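Local coordinates for DUF269-containing protein (Cyanothece sp. ATCC 51142, PDB 3NJ2) that is of unknown function but, as a member of the DUF269 family, is associated with nitrogen fixation in a cyanobacterium, at residues B[91-96]-B[120-125]; B[112-117]-B[134-139]; B[39-44]-B[56-61]. All coordinates share one frame; numbering follows the deposited sequence.

The three contacts extend from the three-stranded antiparallel sheet, through helix 83-104 packed on one face of it, to the helices beyond. Contact 1 sets helix 83-104 on the middle strand 120-126, and contact 2, with its centre about 12 Å from that of contact 1, joins the two outer strands at one end of the same sheet. They meet through the backbone, A122 N lying 2.8 Å from R134 O. Contact 3 joins helix 35-46, which lies on the side of helix 83-104 away from the sheet, to helix 58-62; its centre is about 17 Å from that of contact 1, with S39 OG 3.0 Å from A95 O. Contacts 2 and 3 do not touch, their nearest atoms being about 11 Å apart.

Contact 1: residues B[91-96]-B[120-125]; sequences CYFRAI and GWALVW
This is a buried, apolar side-chain contact of a helix on a sheet, in which F93 of helix 83-104 rests on A122 and V124 of strand 120-126, the middle strand of the antiparallel sheet, near the centre of the chain. The closest CA pair, F93 and A122, is 7.2 Å apart, a spacing filled by side chains. No hydrogen bond crosses between the segments.

The main element is a CH-pi contact. The methyl of A122 stands over the middle of the F93 ring, its CB 3.4 Å from the ring centroid and only 10° off the ring normal. All six ring carbons lie at similar distances from that methyl, the shortest being CE2 to A122 CB at 3.4 Å, as expected for a carbon seated over a face and not at a rim. The opposite face of the ring carries CD2 of Y92, displaced toward the rim, so the phenyl is held between its helix neighbour and the strand. With CG anti to the carbonyl carbon (chi1 -69°), the ring extends along the strand to A122, while the root of the side chain remains near V124. There V124 CG2 comes 4.0 Å from F93 O and 4.3 Å from F93 CB, a loose packing touch.

A122 and V124, two residues apart on the strand, both direct their CB toward the helix, whereas L123 between them points away and packs on L123 of the second subunit. The outer strands join in, V110 and R134 also touching F93.

With 177 Å² buried and no polar pair across it, the interface depends on dispersion and shape, and the short A122 side chain is consistent with the aromatic face lying so near the strand.

Contact 2: residues B[112-117]-B[134-139]; sequences VDLNHE and RSLRDA
L114, at the end of strand 109-114, reaches over the middle strand to L136, the last residue of strand 129-136, and to A139, which lies just past that strand beyond the loop residues R137 and D138. Its CB points toward segment 134-139, and CG, anti to the carbonyl carbon (chi1 -62°), carries the two methyls into the contact. CD1 meets the methyl of A139, 3.6 Å from its CB. CD2 lies 3.7 Å from L136 CB and is nearly as close to L136 CD1. The same CD2 is also 3.7 Å from A139 CB, so L114 spans the end of the strand and the chain after it.

L136 lies across L114, roughly perpendicular to it, and its CD1 continues to V112, where CG1 stands 3.9 Å away. V112 and L114, two apart on their strand, thus both touch L136. The two backbones make no hydrogen bond to each other, and the closest CA pair, L114 and A139, is 7.7 Å apart. Strand 120-126 lies between, pairing D113 with W121 on one flank and L136 with G120 on the other. L114 and L136 meet over G120, which has no side chain and whose CA lies beneath their meeting point; L136 also touches the small A122. I89 of helix 83-104 packs on V112 and L114, while I81 touches L114 and A139. The strand order 1-2-3 makes the sheet an antiparallel meander.

Contact 3: residues B[39-44]-B[56-61]; sequences SLVQQI and WTDELV
Helix 35-46 and the first turn of the short helix 58-62 approach most closely at V41 and D58, whose CA atoms are 6.2 Å apart, a separation small enough for short side chains to meet directly. This is helix-helix packing in the all-helical part of the fold. T57 is the N-cap of the second helix, its OG1 accepting a weak bond from L60 N at 3.4 Å; D58 follows as the first helical residue. No hydrogen bond joins the two segments.

The side chains of V41 and D58 meet nearly perpendicular to one another. V41 CG1, anti to the backbone N (chi1 174°), lies 3.3 Å from D58 OD1 and 3.5 Å from D58 CG, while CG2 sits 3.8 Å from D58 CB, so the two methyls divide the aspartate between its carboxylate and its stem. OD1 forms a salt bridge with R45, which also bonds to W56 O and so ties helix 35-46 to the chain just ahead of helix 58-62. OD2 is hydrogen-bonded to Q38 and has E32 close by, a like charge that R45 probably helps to offset.

One turn further along each helix, the side chains of I44 and V61 run antiparallel, alongside one another, with Y53 touching both. Their meeting point is tight for two carbons: I44 CG2 and V61 CG1 are 3.3 Å apart.

Contact 1: residues B[91-96]-B[120-125]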
# COMPACT_ATOMS: atom_id res chain seq x y z
N CYS B 91 -1.05 -3.71 12.81
CA CYS B 91 -1.11 -3.05 14.11
C CYS B 91 0.20 -2.46 14.55
O CYS B 91 0.23 -1.33 15.12
CB CYS B 91 -1.63 -3.99 15.19
SG CYS B 91 -3.48 -4.23 15.06
N TYR B 92 1.31 -3.12 14.20
CA TYR B 92 2.66 -2.59 14.40
C TYR B 92 2.84 -1.28 13.69
O TYR B 92 3.23 -0.24 14.33
CB TYR B 92 3.68 -3.65 13.90
CG TYR B 92 5.12 -3.27 14.03
CD1 TYR B 92 5.79 -3.34 15.29
CD2 TYR B 92 5.85 -2.90 12.92
CE1 TYR B 92 7.16 -3.03 15.42
CE2 TYR B 92 7.19 -2.65 13.04
CZ TYR B 92 7.83 -2.71 14.29
OH TYR B 92 9.15 -2.38 14.38
N PHE B 93 2.48 -1.23 12.41
CA PHE B 93 2.64 0.03 11.68
C PHE B 93 1.65 1.11 12.10
O PHE B 93 1.99 2.29 12.03
CB PHE B 93 2.79 -0.20 10.16
CG PHE B 93 4.12 -0.87 9.84
CD1 PHE B 93 5.27 -0.08 9.81
CD2 PHE B 93 4.22 -2.28 9.56
CE1 PHE B 93 6.43 -0.69 9.61
CE2 PHE B 93 5.44 -2.90 9.38
CZ PHE B 93 6.56 -2.08 9.40
N ARG B 94 0.43 0.68 12.49
CA ARG B 94 -0.53 1.68 13.04
C ARG B 94 -0.05 2.24 14.36
O ARG B 94 -0.37 3.44 14.69
CB ARG B 94 -1.87 1.01 13.30
CG ARG B 94 -2.67 0.78 11.94
CD ARG B 94 -3.79 -0.25 12.25
NE ARG B 94 -4.64 -0.39 11.06
CZ ARG B 94 -5.45 -1.42 10.82
NH1 ARG B 94 -5.52 -2.47 11.66
NH2 ARG B 94 -6.13 -1.44 9.69
N ALA B 95 0.65 1.44 15.13
CA ALA B 95 1.18 1.87 16.44
C ALA B 95 2.26 2.98 16.20
O ALA B 95 2.33 4.01 16.95
CB ALA B 95 1.70 0.68 17.17
N ILE B 96 3.07 2.74 15.14
CA ILE B 96 4.14 3.63 14.79
C ILE B 96 3.46 4.94 14.31
O ILE B 96 3.82 6.08 14.75
CB ILE B 96 5.02 2.98 13.70
CG1 ILE B 96 5.85 1.95 14.36
CG2 ILE B 96 5.95 4.16 12.99
CD1 ILE B 96 6.45 0.99 13.34
N GLY B 120 6.40 -7.41 0.24
CA GLY B 120 5.64 -6.19 -0.18
C GLY B 120 6.17 -5.02 0.61
O GLY B 120 7.42 -4.84 0.80
N TRP B 121 5.23 -4.19 1.08
CA TRP B 121 5.56 -2.90 1.67
C TRP B 121 4.68 -2.55 2.86
O TRP B 121 3.49 -2.89 2.83
CB TRP B 121 5.27 -1.83 0.66
CG TRP B 121 6.22 -1.80 -0.48
CD1 TRP B 121 6.00 -2.30 -1.77
CD2 TRP B 121 7.55 -1.25 -0.49
NE1 TRP B 121 7.13 -2.13 -2.55
CE2 TRP B 121 8.06 -1.44 -1.82
CE3 TRP B 121 8.32 -0.56 0.43
CZ2 TRP B 121 9.34 -1.01 -2.19
CZ3 TRP B 121 9.60 -0.16 0.08
CH2 TRP B 121 10.10 -0.43 -1.24
N ALA B 122 5.27 -1.87 3.84
CA ALA B 122 4.52 -1.17 4.87
C ALA B 122 4.73 0.31 4.61
O ALA B 122 5.87 0.78 4.62
CB ALA B 122 5.03 -1.58 6.23
N LEU B 123 3.61 1.03 4.47
CA LEU B 123 3.65 2.43 4.10
C LEU B 123 2.90 3.25 5.15
O LEU B 123 1.77 2.92 5.48
CB LEU B 123 3.01 2.70 2.74
CG LEU B 123 3.68 1.77 1.72
CD1 LEU B 123 2.93 1.94 0.41
CD2 LEU B 123 5.20 2.11 1.62
N VAL B 124 3.51 4.31 5.65
CA VAL B 124 2.77 5.29 6.52
C VAL B 124 2.96 6.62 5.89
O VAL B 124 4.10 7.02 5.63
CB VAL B 124 3.28 5.22 7.90
CG1 VAL B 124 2.48 6.25 8.88
CG2 VAL B 124 3.24 3.73 8.50
N TRP B 125 1.87 7.33 5.64
CA TRP B 125 2.01 8.67 5.05
C TRP B 125 1.08 9.66 5.70
O TRP B 125 0.05 9.26 6.19
CB TRP B 125 1.81 8.72 3.55
CG TRP B 125 0.46 8.55 3.05
CD1 TRP B 125 -0.38 9.53 2.53
CD2 TRP B 125 -0.31 7.32 3.06
NE1 TRP B 125 -1.61 8.98 2.21
CE2 TRP B 125 -1.58 7.63 2.47
CE3 TRP B 125 -0.05 5.97 3.41
CZ2 TRP B 125 -2.59 6.66 2.27
CZ3 TRP B 125 -1.08 5.02 3.25
CH2 TRP B 125 -2.34 5.38 2.68

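Contact 2: residues B[112-117]-B[134-139]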
# COMPACT_ATOMS: atom_id res chain seq x y z
N VAL B 112 -0.46 -1.87 4.57
CA VAL B 112 0.43 -3.04 4.50
C VAL B 112 0.01 -3.89 3.28
O VAL B 112 -1.14 -4.39 3.21
CB VAL B 112 0.50 -3.85 5.82
CG1 VAL B 112 1.28 -5.16 5.62
CG2 VAL B 112 1.03 -2.99 7.00
N ASP B 113 0.86 -3.92 2.27
CA ASP B 113 0.52 -4.63 1.07
C ASP B 113 1.50 -5.82 0.93
O ASP B 113 2.72 -5.65 0.89
CB ASP B 113 0.69 -3.74 -0.11
CG ASP B 113 0.24 -4.39 -1.44
OD1 ASP B 113 -0.87 -4.99 -1.51
OD2 ASP B 113 0.93 -4.29 -2.42
N LEU B 114 0.93 -7.03 0.95
CA LEU B 114 1.71 -8.25 0.78
C LEU B 114 1.21 -9.15 -0.30
O LEU B 114 -0.01 -9.34 -0.46
CB LEU B 114 1.81 -9.01 2.15
CG LEU B 114 2.52 -8.23 3.29
CD1 LEU B 114 2.23 -8.71 4.79
CD2 LEU B 114 4.10 -8.25 3.07
N ASN B 115 2.14 -9.79 -1.03
CA ASN B 115 1.77 -10.78 -2.03
C ASN B 115 1.71 -12.18 -1.40
O ASN B 115 1.96 -12.38 -0.24
CB ASN B 115 2.62 -10.66 -3.31
CG ASN B 115 4.07 -11.12 -3.08
OD1 ASN B 115 4.42 -11.63 -2.03
ND2 ASN B 115 4.94 -10.86 -4.06
N HIS B 116 1.34 -13.17 -2.23
CA HIS B 116 1.33 -14.52 -1.72
C HIS B 116 2.71 -15.02 -1.16
O HIS B 116 2.79 -15.95 -0.33
CB HIS B 116 0.82 -15.45 -2.84
CG HIS B 116 1.86 -15.81 -3.85
ND1 HIS B 116 2.56 -17.01 -3.80
CD2 HIS B 116 2.31 -15.15 -4.94
CE1 HIS B 116 3.40 -17.05 -4.83
NE2 HIS B 116 3.28 -15.93 -5.52
N GLU B 117 3.82 -14.42 -1.61
CA GLU B 117 5.14 -14.84 -1.15
C GLU B 117 5.53 -14.24 0.16
O GLU B 117 6.62 -14.50 0.64
CB GLU B 117 6.23 -14.45 -2.19
CG GLU B 117 5.88 -14.85 -3.54
CD GLU B 117 6.65 -14.14 -4.65
OE1 GLU B 117 7.33 -13.09 -4.42
OE2 GLU B 117 6.52 -14.66 -5.81
N ARG B 134 8.72 0.91 4.25
CA ARG B 134 9.49 -0.27 4.65
C ARG B 134 9.21 -1.49 3.76
O ARG B 134 8.10 -1.97 3.64
CB ARG B 134 9.18 -0.61 6.10
CG ARG B 134 10.08 -1.63 6.64
CD ARG B 134 10.20 -1.39 8.13
NE ARG B 134 11.02 -2.44 8.72
CZ ARG B 134 12.32 -2.33 8.97
NH1 ARG B 134 12.98 -1.20 8.71
NH2 ARG B 134 12.95 -3.36 9.53
N SER B 135 10.28 -2.03 3.16
CA SER B 135 10.17 -3.29 2.39
C SER B 135 10.04 -4.47 3.36
O SER B 135 10.86 -4.56 4.30
CB SER B 135 11.48 -3.42 1.63
OG SER B 135 11.49 -4.60 0.83
N LEU B 136 8.98 -5.27 3.16
CA LEU B 136 8.62 -6.45 3.94
C LEU B 136 8.92 -7.72 3.14
O LEU B 136 8.68 -7.78 1.93
CB LEU B 136 7.12 -6.48 4.28
CG LEU B 136 6.65 -5.22 4.97
CD1 LEU B 136 5.12 -5.30 5.16
CD2 LEU B 136 7.46 -4.95 6.24
N ARG B 137 9.56 -8.68 3.79
CA ARG B 137 9.89 -9.92 3.13
C ARG B 137 9.59 -11.03 4.16
O ARG B 137 9.73 -10.79 5.41
CB ARG B 137 11.38 -9.93 2.60
CG ARG B 137 12.41 -10.00 3.62
CD ARG B 137 13.86 -10.05 3.03
NE ARG B 137 14.80 -10.31 4.09
CZ ARG B 137 16.08 -9.95 4.13
NH1 ARG B 137 16.66 -9.27 3.15
NH2 ARG B 137 16.80 -10.28 5.20
N ASP B 138 9.22 -12.24 3.66
CA ASP B 138 9.01 -13.42 4.57
C ASP B 138 8.01 -13.02 5.64
O ASP B 138 8.23 -13.36 6.81
CB ASP B 138 10.35 -13.85 5.24
CG ASP B 138 11.43 -14.17 4.18
OD1 ASP B 138 11.04 -14.38 2.99
OD2 ASP B 138 12.59 -14.12 4.55
N ALA B 139 6.93 -12.30 5.23
CA ALA B 139 6.04 -11.66 6.22
C ALA B 139 5.38 -12.69 7.13
O ALA B 139 5.05 -12.40 8.30
CB ALA B 139 5.03 -10.88 5.53

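Contact 3: residues B[39-44]-B[56-61]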
# COMPACT_ATOMS: atom_id res chain seq x y z
N SER B 39 1.33 1.96 22.72
CA SER B 39 0.68 2.23 21.48
C SER B 39 0.33 0.94 20.78
O SER B 39 -0.74 0.81 20.30
CB SER B 39 1.60 3.02 20.55
OG SER B 39 0.83 3.55 19.49
N LEU B 40 1.26 -0.01 20.79
CA LEU B 40 0.98 -1.27 20.10
C LEU B 40 -0.17 -2.03 20.78
O LEU B 40 -1.10 -2.55 20.10
CB LEU B 40 2.25 -2.13 20.09
CG LEU B 40 2.18 -3.47 19.42
CD1 LEU B 40 1.67 -3.34 17.93
CD2 LEU B 40 3.49 -4.24 19.52
N VAL B 41 -0.13 -2.08 22.11
CA VAL B 41 -1.27 -2.73 22.87
C VAL B 41 -2.62 -2.06 22.53
O VAL B 41 -3.64 -2.72 22.25
CB VAL B 41 -1.09 -2.75 24.44
CG1 VAL B 41 -2.33 -3.27 25.19
CG2 VAL B 41 0.12 -3.54 24.81
N GLN B 42 -2.61 -0.75 22.52
CA GLN B 42 -3.84 0.01 22.13
C GLN B 42 -4.39 -0.41 20.76
O GLN B 42 -5.59 -0.65 20.56
CB GLN B 42 -3.58 1.48 22.18
CG GLN B 42 -4.78 2.35 21.78
CD GLN B 42 -4.40 3.85 21.66
OE1 GLN B 42 -3.19 4.22 21.65
NE2 GLN B 42 -5.41 4.70 21.51
N GLN B 43 -3.50 -0.52 19.76
CA GLN B 43 -3.96 -0.90 18.46
C GLN B 43 -4.49 -2.33 18.43
O GLN B 43 -5.49 -2.58 17.87
CB GLN B 43 -2.83 -0.69 17.38
CG GLN B 43 -2.42 0.80 17.30
CD GLN B 43 -3.50 1.67 16.61
OE1 GLN B 43 -4.17 1.21 15.70
NE2 GLN B 43 -3.64 2.89 17.04
N ILE B 44 -3.80 -3.26 19.06
CA ILE B 44 -4.20 -4.69 19.06
C ILE B 44 -5.64 -4.77 19.64
O ILE B 44 -6.52 -5.48 19.11
CB ILE B 44 -3.21 -5.64 19.84
CG1 ILE B 44 -1.86 -5.77 19.11
CG2 ILE B 44 -3.84 -7.03 19.92
CD1 ILE B 44 -1.97 -6.56 17.76
N TRP B 56 -7.50 -10.14 29.34
CA TRP B 56 -6.08 -10.49 29.49
C TRP B 56 -5.17 -9.26 29.62
O TRP B 56 -5.55 -8.20 29.16
CB TRP B 56 -5.54 -11.32 28.28
CG TRP B 56 -6.40 -12.58 27.99
CD1 TRP B 56 -7.24 -12.83 26.91
CD2 TRP B 56 -6.50 -13.73 28.83
NE1 TRP B 56 -7.85 -14.07 27.06
CE2 TRP B 56 -7.38 -14.63 28.21
CE3 TRP B 56 -5.86 -14.11 30.03
CZ2 TRP B 56 -7.70 -15.89 28.78
CZ3 TRP B 56 -6.19 -15.32 30.60
CH2 TRP B 56 -7.06 -16.23 29.93
N THR B 57 -4.03 -9.47 30.27
CA THR B 57 -3.06 -8.41 30.40
C THR B 57 -2.48 -7.91 29.11
O THR B 57 -2.43 -8.66 28.11
CB THR B 57 -1.90 -8.75 31.32
OG1 THR B 57 -1.15 -9.83 30.86
CG2 THR B 57 -2.42 -9.19 32.66
N ASP B 58 -1.92 -6.71 29.20
CA ASP B 58 -1.15 -6.19 28.05
C ASP B 58 -0.06 -7.14 27.61
O ASP B 58 0.17 -7.22 26.43
CB ASP B 58 -0.57 -4.80 28.37
CG ASP B 58 -1.63 -3.74 28.63
OD1 ASP B 58 -2.88 -3.83 28.36
OD2 ASP B 58 -1.13 -2.63 29.06
N GLU B 59 0.64 -7.77 28.54
CA GLU B 59 1.79 -8.62 28.23
C GLU B 59 1.30 -9.77 27.37
O GLU B 59 1.96 -10.21 26.38
CB GLU B 59 2.36 -9.15 29.58
CG GLU B 59 3.10 -8.03 30.31
CD GLU B 59 2.23 -6.99 31.09
OE1 GLU B 59 1.05 -7.20 31.42
OE2 GLU B 59 2.78 -5.91 31.44
N LEU B 60 0.17 -10.34 27.73
CA LEU B 60 -0.34 -11.48 26.97
C LEU B 60 -0.76 -11.06 25.56
O LEU B 60 -0.56 -11.82 24.54
CB LEU B 60 -1.53 -12.10 27.68
CG LEU B 60 -1.90 -13.49 27.22
CD1 LEU B 60 -0.70 -14.49 27.06
CD2 LEU B 60 -3.03 -14.08 28.16
N VAL B 61 -1.35 -9.88 25.47
CA VAL B 61 -1.84 -9.34 24.21
C VAL B 61 -0.72 -9.15 23.17
O VAL B 61 -0.95 -9.51 21.96
CB VAL B 61 -2.74 -8.10 24.46
CG1 VAL B 61 -3.01 -7.36 23.13
CG2 VAL B 61 -4.07 -8.59 25.12